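PDB 3TX6: putative branched-chain amino acid transport system substrate-binding protein from Rhodopseudomonas palustris, which probably binds lignin-derived aromatic acids such as p-coumaric acid in the periplasm and delivers them to an ABC transporter for uptake. Local coordinates for residues I119-K124 / R346-L351; A188-A193 / R213-L218; E295-V300 / K324-S329. All blocks are in the same frame, centred on the assembly; numbering follows the deposited sequence.

Contact 1: I119-K124 / R346-L351. With SO4 (sulfate ion), chain B.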
ATOM      1  N   ILE A 119      -5.749  -1.704   6.654  1.00 16.36           N
ATOM      2  CA  ILE A 119      -5.584  -0.772   7.751  1.00 14.37           C
ATOM      3  C   ILE A 119      -5.618  -1.431   9.138  1.00 15.41           C
ATOM      4  O   ILE A 119      -4.771  -1.091   9.937  1.00 18.68           O
ATOM      5  CB  ILE A 119      -6.556   0.410   7.635  1.00 15.10           C
ATOM      6  CG1 ILE A 119      -5.993   1.525   6.741  1.00 19.63           C
ATOM      7  CG2 ILE A 119      -6.907   1.035   8.998  1.00 17.28           C
ATOM      8  CD1 ILE A 119      -5.671   1.104   5.340  1.00 20.76           C
ATOM      9  N   PRO A 120      -6.530  -2.403   9.406  1.00 17.98           N
ATOM     10  CA  PRO A 120      -6.542  -2.943  10.788  1.00 18.37           C
ATOM     11  C   PRO A 120      -5.284  -3.676  11.183  1.00 17.88           C
ATOM     12  O   PRO A 120      -4.944  -3.658  12.362  1.00 19.38           O
ATOM     13  CB  PRO A 120      -7.801  -3.817  10.825  1.00 20.70           C
ATOM     14  CG  PRO A 120      -8.706  -3.100   9.855  1.00 21.67           C
ATOM     15  CD  PRO A 120      -7.794  -2.685   8.719  1.00 17.62           C
ATOM     16  N   ILE A 121      -4.578  -4.295  10.240  1.00 17.65           N
ATOM     17  CA  ILE A 121      -3.331  -4.957  10.569  1.00 18.54           C
ATOM     18  C   ILE A 121      -2.286  -3.909  10.958  1.00 17.55           C
ATOM     19  O   ILE A 121      -1.540  -4.074  11.934  1.00 19.57           O
ATOM     20  CB  ILE A 121      -2.850  -5.905   9.433  1.00 18.15           C
ATOM     21  CG1 ILE A 121      -3.761  -7.159   9.302  1.00 21.79           C
ATOM     22  CG2 ILE A 121      -1.364  -6.232   9.562  1.00 20.52           C
ATOM     23  CD1 ILE A 121      -3.375  -8.140   8.172  1.00 22.10           C
HETATM   24  N   MSE A 122      -2.270  -2.792  10.247  1.00 17.69           N
HETATM   25  CA  MSE A 122      -1.308  -1.735  10.516  1.00 15.98           C
HETATM   26  C   MSE A 122      -1.657  -0.959  11.768  1.00 16.77           C
HETATM   27  O   MSE A 122      -0.776  -0.639  12.581  1.00 18.43           O
HETATM   28  CB  MSE A 122      -1.121  -0.876   9.237  1.00 15.41           C
HETATM   29  CG  MSE A 122      -0.676  -1.726   8.015  1.00 16.46           C
HETATM   30 SE   MSE A 122       0.729  -2.969   8.413  1.00 20.03          SE
HETATM   31  CE  MSE A 122       2.100  -2.415   7.129  1.00 22.83           C
ATOM     32  N   GLY A 123      -2.937  -0.669  11.960  1.00 18.65           N
ATOM     33  CA  GLY A 123      -3.354  -0.059  13.189  1.00 21.25           C
ATOM     34  C   GLY A 123      -2.954  -0.888  14.414  1.00 19.18           C
ATOM     35  O   GLY A 123      -2.364  -0.358  15.387  1.00 22.67           O
ATOM     36  N   LYS A 124      -3.201  -2.201  14.377  1.00 18.95           N
ATOM     37  CA  LYS A 124      -2.909  -3.043  15.550  1.00 20.49           C
ATOM     38  C   LYS A 124      -1.456  -2.958  15.956  1.00 21.62           C
ATOM     39  O   LYS A 124      -1.171  -2.865  17.157  1.00 26.27           O
ATOM     40  CB  LYS A 124      -3.291  -4.499  15.277  1.00 23.19           C
ATOM     41  CG  LYS A 124      -3.185  -5.425  16.498  1.00 27.41           C
ATOM     42  CD  LYS A 124      -3.751  -6.835  16.196  1.00 34.79           C
ATOM     43  CE  LYS A 124      -3.623  -7.801  17.384  1.00 42.39           C
ATOM     44  NZ  LYS A 124      -4.217  -9.167  17.146  1.00 57.99           N
ATOM     45  N   ARG A 346       2.766 -11.878   9.243  1.00 21.60           N
ATOM     46  CA  ARG A 346       3.951 -11.909   8.412  1.00 20.49           C
ATOM     47  C   ARG A 346       4.026 -10.686   7.470  1.00 21.83           C
ATOM     48  O   ARG A 346       5.078 -10.478   6.880  1.00 23.51           O
ATOM     49  CB  ARG A 346       4.043 -13.234   7.626  1.00 25.74           C
ATOM     50  CG  ARG A 346       4.235 -14.495   8.516  1.00 23.54           C
ATOM     51  CD  ARG A 346       4.059 -15.771   7.721  1.00 26.78           C
ATOM     52  NE  ARG A 346       2.674 -15.960   7.316  1.00 24.41           N
ATOM     53  CZ  ARG A 346       2.233 -16.987   6.594  1.00 25.91           C
ATOM     54  NH1 ARG A 346       0.947 -17.042   6.289  1.00 29.66           N
ATOM     55  NH2 ARG A 346       3.050 -17.962   6.201  1.00 27.06           N
ATOM     56  N   SER A 347       2.948  -9.894   7.364  1.00 20.18           N
ATOM     57  CA  SER A 347       2.885  -8.781   6.439  1.00 19.11           C
ATOM     58  C   SER A 347       3.282  -7.448   7.019  1.00 20.83           C
ATOM     59  O   SER A 347       3.195  -6.443   6.335  1.00 19.74           O
ATOM     60  CB  SER A 347       1.498  -8.612   5.828  1.00 18.39           C
ATOM     61  OG  SER A 347       0.516  -8.117   6.771  1.00 19.56           O
ATOM     62  N   ARG A 348       3.729  -7.405   8.260  1.00 22.04           N
ATOM     63  CA  ARG A 348       4.152  -6.141   8.819  1.00 20.88           C
ATOM     64  C   ARG A 348       5.257  -6.211   9.845  1.00 22.84           C
ATOM     65  O   ARG A 348       5.429  -7.179  10.545  1.00 23.04           O
ATOM     66  CB  ARG A 348       2.991  -5.402   9.418  1.00 22.63           C
ATOM     67  CG  ARG A 348       2.612  -5.781  10.839  1.00 20.76           C
ATOM     68  CD  ARG A 348       2.043  -7.170  11.020  1.00 22.81           C
ATOM     69  NE  ARG A 348       1.805  -7.406  12.436  1.00 26.88           N
ATOM     70  CZ  ARG A 348       2.724  -7.696  13.352  1.00 26.98           C
ATOM     71  NH1 ARG A 348       3.998  -7.878  13.052  1.00 27.42           N
ATOM     72  NH2 ARG A 348       2.332  -7.895  14.586  1.00 30.98           N
ATOM     73  N   ILE A 349       5.982  -5.117   9.882  1.00 19.85           N
ATOM     74  CA  ILE A 349       6.984  -4.873  10.906  1.00 23.24           C
ATOM     75  C   ILE A 349       6.762  -3.476  11.378  1.00 22.42           C
ATOM     76  O   ILE A 349       6.010  -2.700  10.765  1.00 24.56           O
ATOM     77  CB  ILE A 349       8.419  -5.031  10.385  1.00 23.48           C
ATOM     78  CG1 ILE A 349       8.750  -3.989   9.269  1.00 23.87           C
ATOM     79  CG2 ILE A 349       8.653  -6.449   9.883  1.00 27.00           C
ATOM     80  CD1 ILE A 349      10.197  -4.046   8.821  1.00 23.13           C
ATOM     81  N   LEU A 350       7.437  -3.125  12.456  1.00 26.55           N
ATOM     82  CA  LEU A 350       7.340  -1.793  12.975  1.00 21.21           C
ATOM     83  C   LEU A 350       8.716  -1.152  12.824  1.00 23.86           C
ATOM     84  O   LEU A 350       9.760  -1.752  13.177  1.00 25.72           O
ATOM     85  CB  LEU A 350       6.968  -1.842  14.453  1.00 23.04           C
ATOM     86  CG  LEU A 350       6.681  -0.481  15.141  1.00 24.77           C
ATOM     87  CD1 LEU A 350       5.489   0.291  14.572  1.00 25.85           C
ATOM     88  CD2 LEU A 350       6.480  -0.685  16.647  1.00 30.61           C
ATOM     89  N   LEU A 351       8.723   0.035  12.252  1.00 22.42           N
ATOM     90  CA  LEU A 351       9.974   0.814  12.037  1.00 25.43           C
ATOM     91  C   LEU A 351      10.040   1.988  12.914  1.00 21.44           C
ATOM     92  O   LEU A 351       9.017   2.624  13.265  1.00 25.36           O
ATOM     93  CB  LEU A 351      10.067   1.339  10.602  1.00 24.19           C
ATOM     94  CG  LEU A 351      10.168   0.344   9.454  1.00 21.65           C
ATOM     95  CD1 LEU A 351      10.133   1.074   8.108  1.00 23.79           C
ATOM     96  CD2 LEU A 351      11.408  -0.492   9.694  1.00 29.05           C
TER
HETATM   97  S   SO4 B   1       5.485  -8.520  16.345  1.00104.39           S
HETATM   98  O1  SO4 B   1       4.663  -7.620  17.204  1.00 91.33           O
HETATM   99  O2  SO4 B   1       6.168  -7.744  15.273  1.00 80.20           O
HETATM  100  O3  SO4 B   1       6.508  -9.197  17.184  1.00 78.87           O
HETATM  101  O4  SO4 B   1       4.611  -9.556  15.745  1.00 93.79           O
HETATM  102  O   HOH W   1      -0.871  -6.501  13.224  1.00 24.41           O
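Met-122 and Arg-348 lie alongside one another, running in opposing senses, where helix 119-130 meets the entry to strand 349-354 in a two-lobed periplasmic binding protein. The chain leaves strand 112-114 of the six-stranded sheet, and helix 119-130 then packs on the lobe of the seven-stranded sheet, where Leu-350 of strand 349-354 touches Leu-126 and His-129; the crossing between lobes therefore probably lies just before the helix. In Met-122, a selenomethionine, the bend at chi2 (-45°) sets SE beside the aliphatic part of Arg-348, with SE 3.5 Å from CB. The third torsion then places its terminal CE 3.9 Å from the same Arg-348 CB.

One residue earlier on the helix, Ile-121 comes at Arg-348 aslant. Its CG2 branch, anti to the backbone N, does the touching, 3.8 Å from Arg-348 CD, and it also lies at the edge of the guanidinium, near its plane. The same methyl meets Ser-347 OG at 3.9 Å in a van der Waals contact; the hydroxyl has its polar partner in Asp-344 O. Gln-117 NE2, just ahead of the helix, bonds Ser-347 O.

No direct hydrogen bond crosses between the two segments; a water supplies the polar link. It donates to Ile-121 O at 2.8 Å and accepts from Arg-348 NE at 2.9 Å, lying in the guanidinium plane. A sulfate, probably from the crystallisation liquor, takes up another part of that edge: Arg-348 NH1 reaches sulfate O2 at 3.1 Å and NH2 reaches sulfate O4 at 3.0 Å.

Contact 2: A188-A193 / R213-L218. With ACY (acetic acid), chain F.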
ATOM      1  N   ALA A 188      -2.340  21.799  21.838  1.00 33.38           N
ATOM      2  CA  ALA A 188      -3.138  22.301  22.939  1.00 36.37           C
ATOM      3  C   ALA A 188      -3.702  21.144  23.753  1.00 44.27           C
ATOM      4  O   ALA A 188      -3.654  21.162  25.001  1.00 42.42           O
ATOM      5  CB  ALA A 188      -4.282  23.141  22.376  1.00 42.67           C
ATOM      6  N   ALA A 189      -4.248  20.150  23.048  1.00 44.81           N
ATOM      7  CA  ALA A 189      -4.846  18.978  23.684  1.00 37.82           C
ATOM      8  C   ALA A 189      -3.762  18.080  24.276  1.00 33.38           C
ATOM      9  O   ALA A 189      -4.028  17.305  25.182  1.00 43.36           O
ATOM     10  CB  ALA A 189      -5.686  18.210  22.674  1.00 41.04           C
ATOM     11  N   ASN A 190      -2.553  18.169  23.730  1.00 28.18           N
ATOM     12  CA  ASN A 190      -1.347  17.469  24.252  1.00 31.87           C
ATOM     13  C   ASN A 190      -1.631  16.006  24.614  1.00 34.71           C
ATOM     14  O   ASN A 190      -1.366  15.560  25.743  1.00 34.75           O
ATOM     15  CB  ASN A 190      -0.622  18.222  25.407  1.00 35.55           C
ATOM     16  CG  ASN A 190       0.791  17.653  25.689  1.00 42.49           C
ATOM     17  OD1 ASN A 190       1.493  17.156  24.775  1.00 34.48           O
ATOM     18  ND2 ASN A 190       1.208  17.704  26.953  1.00 44.12           N
ATOM     19  N   PRO A 191      -2.141  15.252  23.625  1.00 30.09           N
ATOM     20  CA  PRO A 191      -2.327  13.823  23.826  1.00 28.44           C
ATOM     21  C   PRO A 191      -0.967  13.177  24.013  1.00 26.99           C
ATOM     22  O   PRO A 191       0.065  13.774  23.602  1.00 31.02           O
ATOM     23  CB  PRO A 191      -2.984  13.373  22.531  1.00 27.36           C
ATOM     24  CG  PRO A 191      -2.502  14.348  21.517  1.00 26.59           C
ATOM     25  CD  PRO A 191      -2.417  15.659  22.230  1.00 32.13           C
ATOM     26  N   ASP A 192      -0.941  12.024  24.660  1.00 26.51           N
ATOM     27  CA  ASP A 192       0.305  11.266  24.821  1.00 26.47           C
ATOM     28  C   ASP A 192       0.961  10.874  23.480  1.00 29.43           C
ATOM     29  O   ASP A 192       2.207  10.741  23.407  1.00 28.41           O
ATOM     30  CB  ASP A 192       0.058  10.010  25.645  1.00 25.53           C
ATOM     31  CG  ASP A 192      -0.431  10.306  27.029  1.00 28.20           C
ATOM     32  OD1 ASP A 192      -0.145  11.418  27.563  1.00 36.04           O
ATOM     33  OD2 ASP A 192      -1.094   9.390  27.585  1.00 27.47           O
ATOM     34  N   ALA A 193       0.140  10.644  22.447  1.00 25.63           N
ATOM     35  CA  ALA A 193       0.627  10.227  21.123  1.00 22.77           C
ATOM     36  C   ALA A 193      -0.280  10.852  20.052  1.00 21.77           C
ATOM     37  O   ALA A 193      -1.429  11.216  20.314  1.00 22.70           O
ATOM     38  CB  ALA A 193       0.686   8.706  20.991  1.00 23.95           C
ATOM     39  N   ARG A 213       6.299  22.860  16.661  1.00 31.12           N
ATOM     40  CA  ARG A 213       5.338  23.541  17.590  1.00 34.90           C
ATOM     41  C   ARG A 213       5.559  23.128  19.027  1.00 28.94           C
ATOM     42  O   ARG A 213       4.964  23.687  19.950  1.00 48.71           O
ATOM     43  CB  ARG A 213       3.909  23.186  17.189  1.00 35.47           C
ATOM     44  CG  ARG A 213       2.774  23.690  18.080  1.00 44.07           C
ATOM     45  CD  ARG A 213       2.385  25.101  17.714  1.00 43.47           C
ATOM     46  NE  ARG A 213       1.602  25.740  18.772  1.00 61.34           N
ATOM     47  CZ  ARG A 213       1.254  27.031  18.797  1.00 49.63           C
ATOM     48  NH1 ARG A 213       1.616  27.858  17.807  1.00 67.25           N
ATOM     49  NH2 ARG A 213       0.529  27.511  19.820  1.00 54.08           N
ATOM     50  N   GLY A 214       6.398  22.123  19.219  1.00 32.04           N
ATOM     51  CA  GLY A 214       6.781  21.722  20.549  1.00 33.29           C
ATOM     52  C   GLY A 214       6.004  20.531  21.051  1.00 35.27           C
ATOM     53  O   GLY A 214       6.007  20.311  22.249  1.00 39.07           O
ATOM     54  N   TYR A 215       5.401  19.729  20.148  1.00 36.75           N
ATOM     55  CA  TYR A 215       4.811  18.490  20.564  1.00 33.31           C
ATOM     56  C   TYR A 215       5.928  17.498  21.014  1.00 30.13           C
ATOM     57  O   TYR A 215       6.915  17.295  20.282  1.00 32.44           O
ATOM     58  CB  TYR A 215       3.952  17.895  19.432  1.00 29.14           C
ATOM     59  CG  TYR A 215       3.221  16.664  19.893  1.00 30.31           C
ATOM     60  CD1 TYR A 215       2.288  16.740  20.948  1.00 31.52           C
ATOM     61  CD2 TYR A 215       3.532  15.418  19.371  1.00 29.36           C
ATOM     62  CE1 TYR A 215       1.655  15.610  21.412  1.00 29.64           C
ATOM     63  CE2 TYR A 215       2.891  14.271  19.825  1.00 24.49           C
ATOM     64  CZ  TYR A 215       1.946  14.382  20.844  1.00 24.49           C
ATOM     65  OH  TYR A 215       1.349  13.239  21.293  1.00 24.80           O
ATOM     66  N   LYS A 216       5.760  16.886  22.195  1.00 29.11           N
ATOM     67  CA  LYS A 216       6.774  15.990  22.770  1.00 30.01           C
ATOM     68  C   LYS A 216       6.401  14.542  22.815  1.00 27.94           C
ATOM     69  O   LYS A 216       7.245  13.673  23.111  1.00 37.18           O
ATOM     70  CB  LYS A 216       7.155  16.419  24.196  1.00 38.60           C
ATOM     71  CG  LYS A 216       8.249  17.476  24.282  1.00 52.30           C
ATOM     72  CD  LYS A 216       7.758  18.801  23.723  1.00 52.62           C
ATOM     73  CE  LYS A 216       8.254  20.011  24.508  1.00 53.62           C
ATOM     74  NZ  LYS A 216       7.335  21.155  24.322  1.00 44.89           N
ATOM     75  N   GLY A 217       5.136  14.259  22.519  1.00 25.93           N
ATOM     76  CA  GLY A 217       4.642  12.886  22.544  1.00 30.13           C
ATOM     77  C   GLY A 217       5.155  12.043  21.405  1.00 23.05           C
ATOM     78  O   GLY A 217       5.831  12.548  20.481  1.00 28.40           O
ATOM     79  N   LEU A 218       4.871  10.738  21.508  1.00 25.71           N
ATOM     80  CA  LEU A 218       5.182   9.819  20.436  1.00 20.09           C
ATOM     81  C   LEU A 218       4.328  10.136  19.197  1.00 23.22           C
ATOM     82  O   LEU A 218       3.139  10.439  19.313  1.00 26.39           O
ATOM     83  CB  LEU A 218       5.053   8.349  20.873  1.00 23.14           C
ATOM     84  CG  LEU A 218       6.041   7.809  21.934  1.00 22.28           C
ATOM     85  CD1 LEU A 218       5.789   6.333  22.264  1.00 28.36           C
ATOM     86  CD2 LEU A 218       7.486   8.012  21.453  1.00 28.19           C
TER
HETATM   87  C   ACY F 388       5.078  17.343  27.571  1.00 40.63           C
HETATM   88  O   ACY F 388       6.080  16.740  28.036  1.00 55.24           O
HETATM   89  OXT ACY F 388       3.914  16.860  27.596  1.00 66.39           O
HETATM   90  CH3 ACY F 388       5.277  18.689  26.949  1.00 45.62           C
HETATM   91  O   HOH W   2       4.034  17.795  24.112  1.00 34.72           O
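Tyr-215 OH donates to Pro-191 O at 2.7 Å, the shortest hydrogen bond between 188-193 and 213-218, which are the helix-to-strand turns at the N-terminal ends of two neighbouring parallel strands. Strands 193-197 and 218-221 are joined through helix 200-213, a beta-alpha-beta crossover in the larger sheet of this periplasmic binding protein. The hydroxyl sits well above the carbonyl plane of Pro-191, 54° out of it, while that carbonyl O lies at the edge of the phenol ring. With CG anti to the backbone N (chi1 -175°), the ring is carried across toward the Pro-191 turn.

The strands then begin to pair. Leu-218 N gives a weak hydrogen bond to Asp-192 O at 3.3 Å, and Ala-193 pairs with Leu-218 in a parallel bridge. Beside it, Ala-193 CA makes a CA-H...O contact of 3.1 Å to Leu-218 O.

At the outer side, a water donates to Asn-190 OD1 and accepts from Lys-216 N, joining the turns. The Asn-190 amide stands almost perpendicular to the Tyr-215 ring, the planes being 87° apart. Its ND2 is hydrogen-bonded to OXT of an acetic acid molecule, probably from the crystallisation liquor.

Two glycines fit the bends. Gly-214 ends its helix in a Schellman motif with positive phi. At Gly-217 a side chain would run into both Asp-192 O and the Tyr-215 hydroxyl, and the bare backbone instead covers the ring. Pro-191 packs obliquely, its CD 4.2 Å from Tyr-215 CE1, while on one ring face Gly-217 N stands 3.5 Å above the plane of Tyr-215, over its centre.

Contact 3: E295-V300 / K324-S329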
ATOM      1  N   GLU A 295       2.597 -14.924 -10.981  1.00 15.42           N
ATOM      2  CA  GLU A 295       3.386 -16.132 -11.182  1.00 15.96           C
ATOM      3  C   GLU A 295       2.741 -17.395 -10.575  1.00 15.95           C
ATOM      4  O   GLU A 295       2.991 -18.474 -11.088  1.00 15.77           O
ATOM      5  CB  GLU A 295       4.795 -15.978 -10.609  1.00 19.87           C
ATOM      6  CG  GLU A 295       5.694 -15.069 -11.413  1.00 18.19           C
ATOM      7  CD  GLU A 295       7.082 -15.013 -10.788  1.00 26.40           C
ATOM      8  OE1 GLU A 295       7.559 -16.018 -10.199  1.00 36.54           O
ATOM      9  OE2 GLU A 295       7.721 -13.996 -10.854  1.00 24.92           O
ATOM     10  N   ARG A 296       1.934 -17.250  -9.524  1.00 16.18           N
ATOM     11  CA  ARG A 296       1.183 -18.376  -8.922  1.00 16.61           C
ATOM     12  C   ARG A 296      -0.123 -18.639  -9.660  1.00 16.81           C
ATOM     13  O   ARG A 296      -0.445 -19.807  -9.949  1.00 19.02           O
ATOM     14  CB  ARG A 296       0.796 -18.105  -7.444  1.00 20.51           C
ATOM     15  CG  ARG A 296       1.893 -18.383  -6.471  1.00 27.28           C
ATOM     16  CD  ARG A 296       2.150 -19.874  -6.270  1.00 22.82           C
ATOM     17  NE  ARG A 296       1.102 -20.660  -5.630  1.00 24.66           N
ATOM     18  CZ  ARG A 296       0.929 -20.822  -4.304  1.00 22.69           C
ATOM     19  NH1 ARG A 296       1.681 -20.219  -3.406  1.00 22.41           N
ATOM     20  NH2 ARG A 296      -0.040 -21.591  -3.876  1.00 21.46           N
ATOM     21  N   VAL A 297      -0.894 -17.580  -9.951  1.00 15.82           N
ATOM     22  CA  VAL A 297      -2.259 -17.824 -10.374  1.00 14.99           C
ATOM     23  C   VAL A 297      -2.370 -18.016 -11.902  1.00 15.81           C
ATOM     24  O   VAL A 297      -3.246 -18.716 -12.388  1.00 17.74           O
ATOM     25  CB  VAL A 297      -3.258 -16.755  -9.915  1.00 15.74           C
ATOM     26  CG1 VAL A 297      -3.413 -16.718  -8.397  1.00 17.74           C
ATOM     27  CG2 VAL A 297      -3.009 -15.382 -10.510  1.00 16.49           C
ATOM     28  N   VAL A 298      -1.520 -17.366 -12.671  1.00 14.05           N
ATOM     29  CA  VAL A 298      -1.584 -17.497 -14.130  1.00 15.43           C
ATOM     30  C   VAL A 298      -1.351 -18.951 -14.593  1.00 16.06           C
ATOM     31  O   VAL A 298      -2.087 -19.420 -15.469  1.00 16.64           O
ATOM     32  CB  VAL A 298      -0.634 -16.482 -14.833  1.00 16.73           C
ATOM     33  CG1 VAL A 298      -0.398 -16.875 -16.313  1.00 20.24           C
ATOM     34  CG2 VAL A 298      -1.191 -15.050 -14.679  1.00 19.45           C
ATOM     35  N   PRO A 299      -0.314 -19.651 -14.060  1.00 16.11           N
ATOM     36  CA  PRO A 299      -0.200 -21.055 -14.544  1.00 16.32           C
ATOM     37  C   PRO A 299      -1.441 -21.901 -14.258  1.00 17.58           C
ATOM     38  O   PRO A 299      -1.798 -22.740 -15.061  1.00 19.23           O
ATOM     39  CB  PRO A 299       1.061 -21.588 -13.830  1.00 17.12           C
ATOM     40  CG  PRO A 299       1.868 -20.333 -13.556  1.00 16.32           C
ATOM     41  CD  PRO A 299       0.844 -19.255 -13.235  1.00 16.77           C
ATOM     42  N   VAL A 300      -2.125 -21.638 -13.143  1.00 15.30           N
ATOM     43  CA  VAL A 300      -3.367 -22.325 -12.840  1.00 15.95           C
ATOM     44  C   VAL A 300      -4.436 -22.027 -13.912  1.00 14.52           C
ATOM     45  O   VAL A 300      -5.042 -22.968 -14.484  1.00 16.57           O
ATOM     46  CB  VAL A 300      -3.890 -21.988 -11.426  1.00 17.69           C
ATOM     47  CG1 VAL A 300      -5.260 -22.639 -11.168  1.00 18.25           C
ATOM     48  CG2 VAL A 300      -2.880 -22.388 -10.366  1.00 20.43           C
ATOM     49  N   LYS A 324      -3.076 -20.948  -2.190  1.00 16.67           N
ATOM     50  CA  LYS A 324      -2.871 -20.469  -0.824  1.00 16.22           C
ATOM     51  C   LYS A 324      -1.400 -20.195  -0.526  1.00 16.64           C
ATOM     52  O   LYS A 324      -0.516 -20.800  -1.108  1.00 16.32           O
ATOM     53  CB  LYS A 324      -3.406 -21.483   0.183  1.00 19.59           C
ATOM     54  CG  LYS A 324      -4.923 -21.724   0.124  1.00 23.31           C
ATOM     55  CD  LYS A 324      -5.754 -20.490   0.381  1.00 28.69           C
ATOM     56  CE  LYS A 324      -7.253 -20.773   0.198  1.00 28.78           C
ATOM     57  NZ  LYS A 324      -8.089 -19.566   0.341  1.00 30.23           N
ATOM     58  N   ASP A 325      -1.154 -19.269   0.401  1.00 16.31           N
ATOM     59  CA  ASP A 325       0.210 -18.969   0.894  1.00 16.34           C
ATOM     60  C   ASP A 325       1.124 -18.535  -0.263  1.00 16.21           C
ATOM     61  O   ASP A 325       2.174 -19.130  -0.544  1.00 15.92           O
ATOM     62  CB  ASP A 325       0.789 -20.137   1.700  1.00 14.98           C
ATOM     63  CG  ASP A 325       0.013 -20.403   2.966  1.00 17.72           C
ATOM     64  OD1 ASP A 325      -0.084 -19.480   3.790  1.00 22.66           O
ATOM     65  OD2 ASP A 325      -0.526 -21.510   3.136  1.00 22.37           O
ATOM     66  N   ILE A 326       0.700 -17.473  -0.934  1.00 15.85           N
ATOM     67  CA  ILE A 326       1.476 -16.880  -2.036  1.00 16.06           C
ATOM     68  C   ILE A 326       2.539 -15.952  -1.405  1.00 16.61           C
ATOM     69  O   ILE A 326       2.224 -14.900  -0.854  1.00 17.90           O
ATOM     70  CB  ILE A 326       0.571 -16.082  -3.004  1.00 17.35           C
ATOM     71  CG1 ILE A 326      -0.499 -16.961  -3.606  1.00 17.90           C
ATOM     72  CG2 ILE A 326       1.433 -15.426  -4.094  1.00 22.03           C
ATOM     73  CD1 ILE A 326      -1.548 -16.246  -4.448  1.00 21.45           C
ATOM     74  N   ALA A 327       3.800 -16.356  -1.524  1.00 15.66           N
ATOM     75  CA  ALA A 327       4.898 -15.648  -0.897  1.00 15.40           C
ATOM     76  C   ALA A 327       5.301 -14.432  -1.711  1.00 19.24           C
ATOM     77  O   ALA A 327       5.504 -14.534  -2.903  1.00 23.32           O
ATOM     78  CB  ALA A 327       6.083 -16.562  -0.614  1.00 20.72           C
ATOM     79  N   ALA A 328       5.376 -13.274  -1.061  1.00 17.25           N
ATOM     80  CA  ALA A 328       5.810 -12.032  -1.745  1.00 15.79           C
ATOM     81  C   ALA A 328       6.626 -11.188  -0.782  1.00 15.53           C
ATOM     82  O   ALA A 328       6.828 -11.569   0.385  1.00 15.77           O
ATOM     83  CB  ALA A 328       4.605 -11.255  -2.302  1.00 18.61           C
ATOM     84  N   SER A 329       7.142 -10.068  -1.259  1.00 15.96           N
ATOM     85  CA  SER A 329       8.040  -9.262  -0.410  1.00 16.50           C
ATOM     86  C   SER A 329       7.327  -8.633   0.786  1.00 13.46           C
ATOM     87  O   SER A 329       7.937  -8.416   1.854  1.00 16.58           O
ATOM     88  CB  SER A 329       8.763  -8.182  -1.222  1.00 15.64           C
ATOM     89  OG  SER A 329       7.883  -7.179  -1.623  1.00 16.83           O
TER
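Arg-296, on helix 282-304, reaches across to Lys-324, Asp-325 and Ile-326, where the chain leaves helix 310-322 and enters a two-stranded hairpin. Its CB points toward that strand, and CG then rests against Ile-326, 3.8 Å from its CG2 and 4.0 Å from its CG1. Bends at the second and third torsions (chi2 -73°, chi3 -67°) fold the chain back over this residue. NE forms a salt bridge with Glu-323, just ahead of the strand segment. At CZ, one face of the guanidinium has Ile-326 CG1 3.9 Å above it, displaced toward the rim.

The terminal nitrogens turn to backbone carbonyls. NH2 donates to Lys-324 O at 2.9 Å with an N-H...O angle of 146°, from a position tilted out of that carbonyl's plane. NH1 adds two weak bonds, to Asp-325 O at 3.1 Å and to Lys-324 O at 3.2 Å, so the Lys-324 carbonyl receives both nitrogens. Asp-325 and Ile-326 face Tyr-333 together as a G1 beta bulge, and the arginine thus grips the backbone at and just before the irregularity. Alongside, Val-297 CG1 touches Ile-326 CD1 at 4.4 Å.

An alanine here would remove the guanidinium and is likely to leave the Lys-324 carbonyl and the Glu-323 carboxylate without this mate, with a gap over Ile-326. One cation thus serves a carboxylate and two carbonyls at its edge while an apolar branch covers a face, binding helix to bulge by polar and apolar means together.

The contacts spread along the long axis of the two-lobed fold. Contact 2 lies at an outer end of the seven-stranded sheet's lobe and contact 3 in the other lobe, their centres about 44 Å apart. Contact 1 lies between, its centre about 23 Å from that of contact 2 and 22 Å from that of contact 3. Contacts 1 and 2 share the sheet. Along the chain, contact 2 closes before contact 3 opens, and contact 1 brackets both. A weak, long ion pair, Arg-346 NH1 to Asp-325 OD1, links contacts 1 and 3. Contact 1, near the bound 3-(4-hydroxy-phenyl)pyruvic acid, thus occupies the middle region where such a protein would be expected to hinge, whereas contacts 2 and 3 belong to separate lobes.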